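Local coordinates for Tat-secreted protein Rv2525c (Mycobacterium tuberculosis, PDB 4PMQ), which may act as a peptidoglycan hydrolase with glycosidase activity, and shows esterase activity in vitro toward p-nitrophenyl esters, preferring the butyrate, at residues Gly5-Tyr10 / Asn195-Pro200; Ile105-Asp110 / Val123-Ser128; Ala142-Ile147 / Gly165-Tyr170; Gly156-Gln161 / Ala174-Gln179. All coordinates share one frame; numbering follows the deposited sequence. Where two conformers were deposited one is given.

Interaction 1: Gly5-Tyr10 / Asn195-Pro200; sequences GTLLDY and NQILKP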
loop_
_atom_site.group_PDB
_atom_site.type_symbol
_atom_site.label_atom_id
_atom_site.label_comp_id
_atom_site.label_asym_id
_atom_site.label_seq_id
_atom_site.Cartn_x
_atom_site.Cartn_y
_atom_site.Cartn_z
ATOM N N GLY A 5 16.328 2.627 3.811
ATOM C CA GLY A 5 15.631 3.848 4.183
ATOM C C GLY A 5 14.231 3.505 4.638
ATOM O O GLY A 5 13.756 2.377 4.437
ATOM N N THR A 6 13.566 4.493 5.240
ATOM C CA THR A 6 12.236 4.393 5.827
ATOM C C THR A 6 11.213 5.137 4.995
ATOM O O THR A 6 11.514 6.265 4.587
ATOM C CB THR A 6 12.352 5.046 7.226
ATOM O OG1 THR A 6 13.230 4.272 8.057
ATOM C CG2 THR A 6 11.023 5.294 7.904
ATOM N N LEU A 7 10.017 4.576 4.859
ATOM C CA LEU A 7 8.840 5.179 4.268
ATOM C C LEU A 7 7.759 5.206 5.315
ATOM O O LEU A 7 7.560 4.205 6.010
ATOM C CB LEU A 7 8.325 4.427 3.042
ATOM C CG LEU A 7 9.310 4.266 1.883
ATOM C CD1 LEU A 7 8.697 3.402 0.798
ATOM C CD2 LEU A 7 9.727 5.620 1.272
ATOM N N LEU A 8 7.037 6.330 5.419
ATOM C CA LEU A 8 5.946 6.395 6.395
ATOM C C LEU A 8 4.625 6.176 5.708
ATOM O O LEU A 8 4.452 6.628 4.581
ATOM C CB LEU A 8 5.937 7.777 7.077
ATOM C CG LEU A 8 7.228 8.189 7.801
ATOM C CD1 LEU A 8 7.059 9.558 8.438
ATOM C CD2 LEU A 8 7.679 7.116 8.839
ATOM N N ASP A 9 3.670 5.560 6.414
ATOM C CA ASP A 9 2.307 5.469 5.892
ATOM C C ASP A 9 1.353 6.013 6.963
ATOM O O ASP A 9 1.630 5.902 8.158
ATOM C CB ASP A 9 1.933 4.064 5.404
ATOM C CG ASP A 9 1.686 3.073 6.519
ATOM O OD1 ASP A 9 0.594 3.133 7.129
ATOM O OD2 ASP A 9 2.575 2.242 6.773
ATOM N N TYR A 10 0.256 6.648 6.534
ATOM C CA TYR A 10 -0.667 7.311 7.466
ATOM C C TYR A 10 -1.966 7.605 6.781
ATOM O O TYR A 10 -1.960 7.936 5.593
ATOM C CB TYR A 10 -0.060 8.631 7.990
ATOM C CG TYR A 10 0.740 9.401 6.957
ATOM C CD1 TYR A 10 2.076 9.090 6.709
ATOM C CD2 TYR A 10 0.168 10.456 6.242
ATOM C CE1 TYR A 10 2.821 9.793 5.767
ATOM C CE2 TYR A 10 0.918 11.190 5.312
ATOM C CZ TYR A 10 2.240 10.838 5.070
ATOM O OH TYR A 10 3.020 11.499 4.166
ATOM N N ASN A 195 7.902 1.914 7.665
ATOM C CA ASN A 195 8.185 0.838 6.725
ATOM C C ASN A 195 9.637 0.888 6.322
ATOM O O ASN A 195 10.142 1.978 6.002
ATOM C CB ASN A 195 7.292 0.948 5.481
ATOM C CG ASN A 195 5.837 0.994 5.870
ATOM O OD1 ASN A 195 5.240 -0.049 6.127
ATOM N ND2 ASN A 195 5.284 2.195 6.039
ATOM N N GLN A 196 10.288 -0.278 6.241
ATOM C CA GLN A 196 11.679 -0.397 5.768
ATOM C C GLN A 196 11.696 -0.774 4.295
ATOM O O GLN A 196 10.948 -1.651 3.865
ATOM C CB GLN A 196 12.415 -1.468 6.578
ATOM C CG GLN A 196 12.650 -1.029 8.018
ATOM C CD GLN A 196 13.565 -1.940 8.807
ATOM O OE1 GLN A 196 13.697 -3.148 8.545
ATOM N NE2 GLN A 196 14.186 -1.374 9.827
ATOM N N ILE A 197 12.547 -0.108 3.522
ATOM C CA ILE A 197 12.781 -0.423 2.118
ATOM C C ILE A 197 13.816 -1.575 2.077
ATOM O O ILE A 197 14.899 -1.473 2.689
ATOM C CB ILE A 197 13.285 0.829 1.361
ATOM C CG1 ILE A 197 12.240 1.969 1.397
ATOM C CG2 ILE A 197 13.705 0.451 -0.076
ATOM C CD1 ILE A 197 12.882 3.344 0.963
ATOM N N LEU A 198 13.499 -2.637 1.333
ATOM C CA LEU A 198 14.357 -3.817 1.262
ATOM C C LEU A 198 15.032 -4.036 -0.073
ATOM O O LEU A 198 16.030 -4.768 -0.146
ATOM C CB LEU A 198 13.510 -5.052 1.549
ATOM C CG LEU A 198 12.808 -5.036 2.928
ATOM C CD1 LEU A 198 11.718 -6.065 2.963
ATOM C CD2 LEU A 198 13.824 -5.190 4.070
ATOM N N LYS A 199 14.426 -3.506 -1.137
ATOM C CA LYS A 199 14.954 -3.675 -2.491
ATOM C C LYS A 199 15.039 -2.302 -3.173
ATOM O O LYS A 199 14.192 -1.427 -2.909
ATOM C CB LYS A 199 14.082 -4.651 -3.295
ATOM C CG LYS A 199 14.047 -6.062 -2.688
ATOM C CD LYS A 199 13.250 -7.064 -3.516
ATOM C CE LYS A 199 13.114 -8.418 -2.809
ATOM N NZ LYS A 199 14.408 -9.082 -2.530
ATOM N N PRO A 200 16.044 -2.101 -4.047
ATOM C CA PRO A 200 16.223 -0.758 -4.649
ATOM C C PRO A 200 15.077 -0.308 -5.554
ATOM O O PRO A 200 14.811 0.892 -5.615
ATOM C CB PRO A 200 17.544 -0.856 -5.413
ATOM C CG PRO A 200 17.839 -2.347 -5.558
ATOM C CD PRO A 200 17.159 -3.021 -4.380
#

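Interaction 2: Ile105-Asp110 / Val123-Ser128; sequences IYASID and VPYLRS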
loop_
_atom_site.group_PDB
_atom_site.type_symbol
_atom_site.label_atom_id
_atom_site.label_comp_id
_atom_site.label_asym_id
_atom_site.label_seq_id
_atom_site.Cartn_x
_atom_site.Cartn_y
_atom_site.Cartn_z
ATOM N N ILE A 105 0.656 -0.098 -7.794
ATOM C CA ILE A 105 -0.222 0.255 -6.691
ATOM C C ILE A 105 -0.289 -0.973 -5.806
ATOM O O ILE A 105 -0.552 -2.102 -6.287
ATOM C CB ILE A 105 -1.624 0.725 -7.136
ATOM C CG1 ILE A 105 -1.566 1.961 -8.064
ATOM C CG2 ILE A 105 -2.563 0.960 -5.917
ATOM C CD1 ILE A 105 -2.939 2.204 -8.832
ATOM N N TYR A 106 -0.000 -0.775 -4.537
ATOM C CA TYR A 106 -0.062 -1.885 -3.581
ATOM C C TYR A 106 -1.494 -2.082 -3.082
ATOM O O TYR A 106 -1.957 -1.281 -2.260
ATOM C CB TYR A 106 0.855 -1.613 -2.391
ATOM C CG TYR A 106 2.323 -1.818 -2.688
ATOM C CD1 TYR A 106 3.089 -0.808 -3.271
ATOM C CD2 TYR A 106 2.963 -3.008 -2.347
ATOM C CE1 TYR A 106 4.454 -0.989 -3.523
ATOM C CE2 TYR A 106 4.342 -3.172 -2.535
ATOM C CZ TYR A 106 5.077 -2.174 -3.145
ATOM O OH TYR A 106 6.446 -2.352 -3.301
ATOM N N ALA A 107 -2.194 -3.111 -3.600
ATOM C CA ALA A 107 -3.549 -3.501 -3.162
ATOM C C ALA A 107 -3.449 -4.096 -1.747
ATOM O O ALA A 107 -2.580 -4.953 -1.496
ATOM C CB ALA A 107 -4.142 -4.500 -4.136
ATOM N N SER A 108 -4.340 -3.670 -0.819
ATOM C CA SER A 108 -4.229 -4.147 0.557
ATOM C C SER A 108 -5.049 -5.382 0.909
ATOM O O SER A 108 -6.254 -5.487 0.605
ATOM C CB SER A 108 -4.596 -3.037 1.529
ATOM O OG SER A 108 -3.712 -1.960 1.289
ATOM N N ILE A 109 -4.365 -6.308 1.604
ATOM C CA ILE A 109 -4.911 -7.516 2.202
ATOM C C ILE A 109 -4.640 -7.274 3.700
ATOM O O ILE A 109 -3.680 -7.823 4.240
ATOM C CB ILE A 109 -4.363 -8.864 1.666
ATOM C CG1 ILE A 109 -4.396 -8.980 0.099
ATOM C CG2 ILE A 109 -5.110 -10.039 2.349
ATOM C CD1 ILE A 109 -5.726 -8.752 -0.581
ATOM N N ASP A 110 -5.443 -6.366 4.335
ATOM C CA ASP A 110 -5.287 -5.935 5.720
ATOM C C ASP A 110 -5.951 -6.953 6.654
ATOM O O ASP A 110 -6.861 -6.643 7.423
ATOM C CB ASP A 110 -5.911 -4.516 5.850
ATOM C CG ASP A 110 -5.717 -3.884 7.212
ATOM O OD1 ASP A 110 -4.700 -4.211 7.883
ATOM O OD2 ASP A 110 -6.604 -3.110 7.632
ATOM N N VAL A 123 -7.222 -14.598 -4.573
ATOM C CA VAL A 123 -6.680 -14.885 -5.907
ATOM C C VAL A 123 -7.570 -14.149 -6.974
ATOM O O VAL A 123 -7.022 -13.309 -7.698
ATOM C CB VAL A 123 -6.542 -16.410 -6.165
ATOM C CG1 VAL A 123 -6.333 -16.714 -7.647
ATOM C CG2 VAL A 123 -5.387 -16.980 -5.336
ATOM N N PRO A 124 -8.909 -14.331 -7.042
ATOM C CA PRO A 124 -9.647 -13.584 -8.081
ATOM C C PRO A 124 -9.530 -12.069 -7.864
ATOM O O PRO A 124 -9.527 -11.313 -8.844
ATOM C CB PRO A 124 -11.084 -14.078 -7.960
ATOM C CG PRO A 124 -11.158 -14.880 -6.714
ATOM C CD PRO A 124 -9.773 -15.308 -6.342
ATOM N N TYR A 125 -9.476 -11.614 -6.567
ATOM C CA TYR A 125 -9.353 -10.175 -6.264
ATOM C C TYR A 125 -8.063 -9.597 -6.897
ATOM O O TYR A 125 -8.112 -8.630 -7.679
ATOM C CB TYR A 125 -9.343 -9.941 -4.736
ATOM C CG TYR A 125 -9.175 -8.485 -4.359
ATOM C CD1 TYR A 125 -10.201 -7.567 -4.574
ATOM C CD2 TYR A 125 -7.995 -8.023 -3.776
ATOM C CE1 TYR A 125 -10.054 -6.225 -4.245
ATOM C CE2 TYR A 125 -7.832 -6.672 -3.449
ATOM C CZ TYR A 125 -8.859 -5.773 -3.707
ATOM O OH TYR A 125 -8.723 -4.435 -3.417
ATOM N N LEU A 126 -6.926 -10.247 -6.608
ATOM C CA LEU A 126 -5.617 -9.809 -7.113
ATOM C C LEU A 126 -5.489 -10.007 -8.645
ATOM O O LEU A 126 -4.848 -9.181 -9.314
ATOM C CB LEU A 126 -4.472 -10.502 -6.360
ATOM C CG LEU A 126 -4.289 -10.095 -4.884
ATOM C CD1 LEU A 126 -3.134 -10.855 -4.246
ATOM C CD2 LEU A 126 -4.081 -8.569 -4.711
ATOM N N ARG A 127 -6.122 -11.071 -9.204
ATOM C CA ARG A 127 -6.104 -11.269 -10.661
ATOM C C ARG A 127 -6.878 -10.089 -11.326
ATOM O O ARG A 127 -6.458 -9.623 -12.393
ATOM C CB ARG A 127 -6.674 -12.623 -11.065
ATOM C CG ARG A 127 -5.749 -13.789 -10.725
ATOM C CD ARG A 127 -6.338 -15.104 -11.196
ATOM N NE ARG A 127 -5.397 -16.219 -11.050
ATOM C CZ ARG A 127 -5.745 -17.496 -11.006
ATOM N NH1 ARG A 127 -7.024 -17.846 -11.068
ATOM N NH2 ARG A 127 -4.820 -18.437 -10.852
ATOM N N SER A 128 -7.983 -9.594 -10.686
ATOM C CA SER A 128 -8.701 -8.418 -11.227
ATOM C C SER A 128 -7.811 -7.194 -11.230
ATOM O O SER A 128 -7.817 -6.439 -12.213
ATOM C CB SER A 128 -9.966 -8.132 -10.433
ATOM O OG SER A 128 -10.971 -9.041 -10.828
HETATM O O HOH W 1 -7.324 -3.679 -1.227
#

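Interaction 3: Ala142-Ile147 / Gly165-Tyr170; sequences ANSKTI and GSPKGY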
loop_
_atom_site.group_PDB
_atom_site.type_symbol
_atom_site.label_atom_id
_atom_site.label_comp_id
_atom_site.label_asym_id
_atom_site.label_seq_id
_atom_site.Cartn_x
_atom_site.Cartn_y
_atom_site.Cartn_z
ATOM N N ALA A 142 0.445 -7.502 2.426
ATOM C CA ALA A 142 -0.100 -8.700 3.076
ATOM C C ALA A 142 0.917 -9.228 4.062
ATOM O O ALA A 142 2.081 -8.789 4.000
ATOM C CB ALA A 142 -0.395 -9.768 2.016
ATOM N N ASN A 143 0.536 -10.244 4.884
ATOM C CA ASN A 143 1.535 -10.860 5.771
ATOM C C ASN A 143 2.460 -11.776 4.909
ATOM O O ASN A 143 2.227 -11.959 3.687
ATOM C CB ASN A 143 0.872 -11.625 6.909
ATOM C CG ASN A 143 0.006 -12.775 6.448
ATOM O OD1 ASN A 143 0.300 -13.462 5.449
ATOM N ND2 ASN A 143 -1.015 -13.109 7.226
ATOM N N SER A 144 3.541 -12.283 5.512
ATOM C CA SER A 144 4.530 -13.055 4.760
ATOM C C SER A 144 3.986 -14.379 4.227
ATOM O O SER A 144 4.456 -14.821 3.172
ATOM C CB SER A 144 5.783 -13.282 5.596
ATOM O OG SER A 144 5.492 -14.062 6.730
ATOM N N LYS A 145 3.001 -14.985 4.928
ATOM C CA LYS A 145 2.356 -16.223 4.475
ATOM C C LYS A 145 1.600 -15.978 3.160
ATOM O O LYS A 145 1.676 -16.791 2.222
ATOM C CB LYS A 145 1.393 -16.741 5.552
ATOM C CG LYS A 145 0.771 -18.091 5.191
ATOM C CD LYS A 145 0.019 -18.709 6.365
ATOM C CE LYS A 145 -0.165 -20.208 6.241
ATOM N NZ LYS A 145 1.102 -20.947 5.963
ATOM N N THR A 146 0.858 -14.875 3.111
ATOM C CA THR A 146 0.048 -14.500 1.947
ATOM C C THR A 146 0.970 -14.093 0.784
ATOM O O THR A 146 0.703 -14.440 -0.380
ATOM C CB THR A 146 -0.967 -13.404 2.348
ATOM O OG1 THR A 146 -1.801 -13.909 3.406
ATOM C CG2 THR A 146 -1.886 -13.012 1.165
ATOM N N ILE A 147 2.055 -13.369 1.102
ATOM C CA ILE A 147 3.049 -13.014 0.098
ATOM C C ILE A 147 3.596 -14.306 -0.513
ATOM O O ILE A 147 3.666 -14.420 -1.738
ATOM C CB ILE A 147 4.172 -12.133 0.692
ATOM C CG1 ILE A 147 3.646 -10.693 0.935
ATOM C CG2 ILE A 147 5.401 -12.111 -0.231
ATOM C CD1 ILE A 147 4.608 -9.884 1.817
ATOM N N GLY A 165 0.257 -12.160 11.245
ATOM C CA GLY A 165 0.276 -13.500 10.661
ATOM C C GLY A 165 1.608 -13.821 10.011
ATOM O O GLY A 165 1.708 -14.781 9.233
ATOM N N SER A 166 2.638 -12.986 10.302
ATOM C CA SER A 166 4.014 -13.258 9.860
ATOM C C SER A 166 4.811 -13.784 11.072
ATOM O O SER A 166 4.549 -13.343 12.198
ATOM C CB SER A 166 4.670 -11.992 9.310
ATOM O OG SER A 166 3.987 -11.523 8.146
ATOM N N PRO A 167 5.781 -14.700 10.866
ATOM C CA PRO A 167 6.603 -15.186 12.007
ATOM C C PRO A 167 7.361 -14.043 12.678
ATOM O O PRO A 167 7.772 -13.113 11.989
ATOM C CB PRO A 167 7.579 -16.165 11.331
ATOM C CG PRO A 167 6.866 -16.614 10.078
ATOM C CD PRO A 167 6.189 -15.352 9.605
ATOM N N LYS A 168 7.520 -14.073 14.010
ATOM C CA LYS A 168 8.215 -12.988 14.724
ATOM C C LYS A 168 9.625 -12.791 14.167
ATOM O O LYS A 168 10.330 -13.771 13.917
ATOM C CB LYS A 168 8.286 -13.286 16.239
ATOM N N GLY A 169 9.999 -11.528 13.951
ATOM C CA GLY A 169 11.328 -11.134 13.488
ATOM C C GLY A 169 11.677 -11.491 12.060
ATOM O O GLY A 169 12.825 -11.291 11.639
ATOM N N TYR A 170 10.689 -12.009 11.295
ATOM C CA TYR A 170 10.923 -12.468 9.923
ATOM C C TYR A 170 10.656 -11.409 8.863
ATOM O O TYR A 170 9.644 -10.716 8.907
ATOM C CB TYR A 170 10.002 -13.674 9.634
ATOM C CG TYR A 170 10.168 -14.298 8.259
ATOM C CD1 TYR A 170 11.321 -15.015 7.928
ATOM C CD2 TYR A 170 9.144 -14.243 7.320
ATOM C CE1 TYR A 170 11.452 -15.651 6.690
ATOM C CE2 TYR A 170 9.285 -14.822 6.057
ATOM C CZ TYR A 170 10.432 -15.540 5.751
ATOM O OH TYR A 170 10.533 -16.183 4.547
#

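Interaction 4: Gly156-Gln161 / Ala174-Gln179; sequences GSYFWQ and AAHLHQ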
loop_
_atom_site.group_PDB
_atom_site.type_symbol
_atom_site.label_atom_id
_atom_site.label_comp_id
_atom_site.label_asym_id
_atom_site.label_seq_id
_atom_site.Cartn_x
_atom_site.Cartn_y
_atom_site.Cartn_z
ATOM N N GLY A 156 0.970 -10.818 -8.649
ATOM C CA GLY A 156 1.598 -9.603 -8.176
ATOM C C GLY A 156 3.067 -9.519 -8.551
ATOM O O GLY A 156 3.717 -10.542 -8.842
ATOM N N SER A 157 3.605 -8.299 -8.497
ATOM C CA SER A 157 5.015 -8.057 -8.829
ATOM C C SER A 157 5.760 -7.393 -7.679
ATOM O O SER A 157 6.988 -7.442 -7.642
ATOM C CB SER A 157 5.126 -7.191 -10.087
ATOM O OG SER A 157 4.717 -7.949 -11.218
ATOM N N TYR A 158 5.023 -6.685 -6.798
ATOM C CA TYR A 158 5.616 -5.975 -5.655
ATOM C C TYR A 158 4.955 -6.466 -4.384
ATOM O O TYR A 158 3.748 -6.723 -4.351
ATOM C CB TYR A 158 5.449 -4.462 -5.785
ATOM C CG TYR A 158 6.293 -3.843 -6.883
ATOM C CD1 TYR A 158 7.561 -3.350 -6.608
ATOM C CD2 TYR A 158 5.792 -3.694 -8.183
ATOM C CE1 TYR A 158 8.348 -2.768 -7.602
ATOM C CE2 TYR A 158 6.581 -3.133 -9.197
ATOM C CZ TYR A 158 7.851 -2.647 -8.888
ATOM O OH TYR A 158 8.661 -2.038 -9.819
ATOM N N PHE A 159 5.767 -6.589 -3.307
ATOM C CA PHE A 159 5.251 -7.151 -2.067
ATOM C C PHE A 159 5.651 -6.283 -0.874
ATOM O O PHE A 159 6.817 -5.924 -0.709
ATOM C CB PHE A 159 5.787 -8.593 -1.929
ATOM C CG PHE A 159 5.371 -9.438 -3.111
ATOM C CD1 PHE A 159 4.054 -9.880 -3.240
ATOM C CD2 PHE A 159 6.257 -9.685 -4.158
ATOM C CE1 PHE A 159 3.643 -10.594 -4.368
ATOM C CE2 PHE A 159 5.840 -10.397 -5.298
ATOM C CZ PHE A 159 4.532 -10.834 -5.398
ATOM N N TRP A 160 4.669 -5.933 -0.055
ATOM C CA TRP A 160 4.870 -5.092 1.121
ATOM C C TRP A 160 4.369 -5.872 2.308
ATOM O O TRP A 160 3.169 -6.144 2.406
ATOM C CB TRP A 160 4.106 -3.759 0.933
ATOM C CG TRP A 160 4.073 -2.846 2.124
ATOM C CD1 TRP A 160 4.895 -2.863 3.215
ATOM C CD2 TRP A 160 3.173 -1.744 2.312
ATOM N NE1 TRP A 160 4.556 -1.844 4.082
ATOM C CE2 TRP A 160 3.500 -1.142 3.550
ATOM C CE3 TRP A 160 2.141 -1.187 1.536
ATOM C CZ2 TRP A 160 2.764 -0.076 4.082
ATOM C CZ3 TRP A 160 1.406 -0.138 2.066
ATOM C CH2 TRP A 160 1.744 0.436 3.304
ATOM N N GLN A 161 5.310 -6.340 3.148
ATOM C CA GLN A 161 4.941 -7.214 4.246
ATOM C C GLN A 161 4.379 -6.491 5.448
ATOM O O GLN A 161 4.998 -5.523 5.921
ATOM C CB GLN A 161 6.156 -8.038 4.701
ATOM C CG GLN A 161 5.812 -9.011 5.844
ATOM C CD GLN A 161 7.051 -9.757 6.289
ATOM O OE1 GLN A 161 7.880 -10.118 5.456
ATOM N NE2 GLN A 161 7.230 -9.925 7.598
ATOM N N ALA A 174 11.193 -12.102 -0.634
ATOM C CA ALA A 174 10.635 -11.501 -1.858
ATOM C C ALA A 174 10.100 -10.073 -1.612
ATOM O O ALA A 174 9.793 -9.369 -2.579
ATOM C CB ALA A 174 9.505 -12.367 -2.406
ATOM N N ALA A 175 9.959 -9.659 -0.333
ATOM C CA ALA A 175 9.342 -8.351 -0.037
ATOM C C ALA A 175 10.229 -7.175 -0.457
ATOM O O ALA A 175 11.464 -7.215 -0.319
ATOM C CB ALA A 175 9.005 -8.240 1.442
ATOM N N HIS A 176 9.585 -6.131 -1.010
ATOM C CA HIS A 176 10.221 -4.884 -1.422
ATOM C C HIS A 176 10.204 -3.899 -0.265
ATOM O O HIS A 176 11.111 -3.083 -0.133
ATOM C CB HIS A 176 9.456 -4.302 -2.611
ATOM C CG HIS A 176 9.502 -5.209 -3.800
ATOM N ND1 HIS A 176 8.684 -6.323 -3.888
ATOM C CD2 HIS A 176 10.366 -5.214 -4.840
ATOM C CE1 HIS A 176 9.011 -6.921 -5.021
ATOM N NE2 HIS A 176 10.034 -6.298 -5.625
ATOM N N LEU A 177 9.150 -3.982 0.574
ATOM C CA LEU A 177 8.897 -3.113 1.714
ATOM C C LEU A 177 8.459 -3.945 2.885
ATOM O O LEU A 177 7.827 -4.980 2.669
ATOM C CB LEU A 177 7.776 -2.117 1.371
ATOM C CG LEU A 177 8.024 -1.263 0.126
ATOM C CD1 LEU A 177 6.779 -0.469 -0.292
ATOM C CD2 LEU A 177 9.209 -0.312 0.319
ATOM N N HIS A 178 8.734 -3.485 4.107
ATOM C CA HIS A 178 8.284 -4.209 5.315
ATOM C C HIS A 178 7.771 -3.225 6.374
ATOM O O HIS A 178 8.511 -2.360 6.814
ATOM C CB HIS A 178 9.420 -5.084 5.883
ATOM C CG HIS A 178 9.098 -5.870 7.115
ATOM N ND1 HIS A 178 10.105 -6.391 7.895
ATOM C CD2 HIS A 178 7.901 -6.266 7.625
ATOM C CE1 HIS A 178 9.507 -7.049 8.881
ATOM N NE2 HIS A 178 8.181 -6.982 8.781
ATOM N N GLN A 179 6.510 -3.370 6.775
ATOM C CA GLN A 179 5.918 -2.540 7.819
ATOM C C GLN A 179 6.443 -3.075 9.149
ATOM O O GLN A 179 6.143 -4.224 9.502
ATOM C CB GLN A 179 4.397 -2.594 7.723
ATOM C CG GLN A 179 3.727 -1.499 8.555
ATOM C CD GLN A 179 2.249 -1.547 8.313
ATOM O OE1 GLN A 179 1.620 -2.581 8.517
ATOM N NE2 GLN A 179 1.655 -0.416 7.914
#

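Interaction 1: Gly5-Tyr10 / Asn195-Pro200
The carbonyl oxygen of Leu7 is gripped twice by one residue: Asn195 N donates to Leu7 O at 2.8 Å, and Asn195 ND2 reaches the same Leu7 O at 3.0 Å. Both bonds are possible because chi1 of Asn195 (-55°) folds CG back beside its own backbone N. The amide nitrogen does not meet a lone pair, for it stands 45° above the Leu7 carbonyl plane. Its other N-H is better directed, running almost straight from Asn195 ND2 to Asp9 OD2 over 2.8 Å, within the Asn195 amide plane and onto the anti lone pair of the carboxylate. Two ladder bonds continue the pairing: Leu7 N to Asn195 O at 2.8 Å and Ile197 N to Gly5 O at 2.9 Å. With bonds in both directions, Leu7 and Asn195 form an antiparallel hydrogen-bonded pair, and Thr6 and Gln196 the adjoining non-hydrogen-bonded one, the axes of 6-9 and 195-197 running 145° apart. This makes the first and last strands of the chain neighbours in the curled sheet of a TIM-barrel-clan, glycoside hydrolase-like domain; strand 6-9 also pairs in parallel with 27-31. Leu7 and Ile197 cross at about a right angle on the buried side, Leu7 CG resting 3.8 Å from Ile197 CG1. The polar end is held by a second layer: Asn195 OD1 accepts from Trp160 NE1, and Asp9 OD2 also accepts from Gln179 NE2. A bound glycerol, probably from the crystallisation liquor, approaches the Asp9 side chain to about 3 Å at the nearest atoms, consistent with a pocket there.

Interaction 2: Ile105-Asp110 / Val123-Ser128
Strand 105-108 and helix 115-133 come nearest at Ala107 and Leu126, whose CA atoms are 7.7 Å apart, a spacing that leaves room for side chains but for no direct backbone bond. The two are consecutive elements of a beta-alpha-beta unit that continues into strand 138-142, so the contact is the helix-on-sheet layer of one crossover in this TIM-barrel-clan domain. Four buried side chains fill the gap. Ala107 CB points at the helix and meets a methyl branch of Leu126, with Ala107 CB and Leu126 CD2 separated by 4.1 Å. The same alanine methyl lies obliquely to the Tyr125 ring, 4.3 Å from Tyr125 CE2. Ile109 starts off to the side, but chi1 and chi2 both near -55° bend its chain so that CD1 swings to the helix. There Ile109 CD1 approaches Tyr125 CD2 at 4.0 Å and Leu126 CD2 at 4.4 Å, the isoleucine and tyrosine side chains overlapping antiparallel, each running toward the other's backbone. Tyr125, with CG trans to the backbone N (chi1 178°), reaches from the helix toward the strand and sets its ring beside Ala107 and Ile109. None of these carbon-carbon approaches is short, as expected of ordinary apolar packing without strain. The phenol is tied at its end, since Trp129 NE1 bonds to Tyr125 OH and the two rings meet edge-to-face. One water links the layers: it lies 2.8 Å from Ser108 O, to which it can only donate, and 2.7 Å from Tyr125 OH, where the direction of the bond is left open.

Interaction 3: Ala142-Ile147 / Gly165-Tyr170
Asn143 meets the 165-170 loop through CB, CG and ND2. Its CB lies 3.4 Å from Ser166 OG. Beyond it, CG sits between the backbone N and the carbonyl carbon (chi1 62°), which brings the amide alongside Gly165, with Asn143 CG 3.8 Å from Gly165 O. At the tip the two branches part. Asn143 ND2 passes 3.7 Å from Gly165 CA, an approach possible where the loop has no side chain, and donates to the carbonyl of Trp164. Asn143 OD1 turns back to its own helix as the N-cap, taking Thr146 N at 2.8 Å almost head-on to the carbonyl, while Thr146 OG1 donates to Asn143 OD1 at 3.0 Å from 43° above the carbonyl plane.

The loop supplies a matching group to the first backbone N-H of helix 144-153. Ser166 OG accepts from Ser144 N over 2.8 Å, with an angle of 168° at the hydrogen, and is itself bonded to His162 O. Ser144 takes the same rotamer about chi1 as Asn143, which directs its OG at the loop, 3.2 Å from Pro167 CD and near the edge of the Tyr170 ring. Tyr170 ends the type II turn that begins at Pro167. The contact joins the turn from strand 138-142 into helix 144-153 to the loop that follows strand 158-161. Both the cap and the serine oxygen bring negative ends of dipoles to the first N-H groups of the helix, which would be expected to offset the positive end of the helix dipole there.

Interaction 4: Gly156-Gln161 / Ala174-Gln179
Trp160 and Leu177 mark the tight, buried end of this pairing: Leu177 CB sits 3.5 Å from Trp160 CD1, and the indole, whose NE1 donates to Asn195 OD1, runs on to Gln179 CB. On the other face Gln161 and His178 run alongside each other in the same direction, with Gln161 CD over the imidazole face. Their polar ends bond outward, His178 NE2 to Asn163 and Gln161 OE1 to His172 N. Backbone bonds are regular here, Gln161 N to Leu177 O at 2.9 Å and Gln179 N to Gln161 O at 2.8 Å.

Toward the other end Ser157, Tyr158, Ala174 and His176 are partly exposed, though Phe159 and Ala175 stay buried, and the bonding is less regular. Phe159 O accepts both His176 N, at 2.8 Å, and the more distant Leu177 N, at 3.3 Å. The His176 ring takes over a backbone role: its ND1 receives Phe159 N at 3.0 Å, 29° out of the ring plane. Tyr158 directs its edge at the His176 face, planes 51° apart. The axes of 158-161 and 177-179 run parallel, 21° apart, yet no helix lies between these segments, whereas beta-alpha-beta crossovers of a TIM-type barrel place one between successive parallel strands.

Interactions 1, 2 and 4 are buried and reach the same curled sheet; interaction 3 is only partly buried, at the loop after strand 158-161. Interactions 1 and 4 hold neighbouring strands and touch directly through a Gln196 N to His178 O bond, but one pairing is antiparallel and the other parallel. Interaction 2 differs in having no direct hydrogen bond between its segments: it is apolar layer packing, which meets interaction 4 where Tyr106 lies against Tyr158, Trp160 and Leu177. Interaction 3 has a single bond between its segments, from the first N-H of the helix to a serine hydroxyl, and joins interaction 4 through Tyr170 O and Gln161 NE2. Along the chain, all three others are nested inside the loop closed by interaction 1.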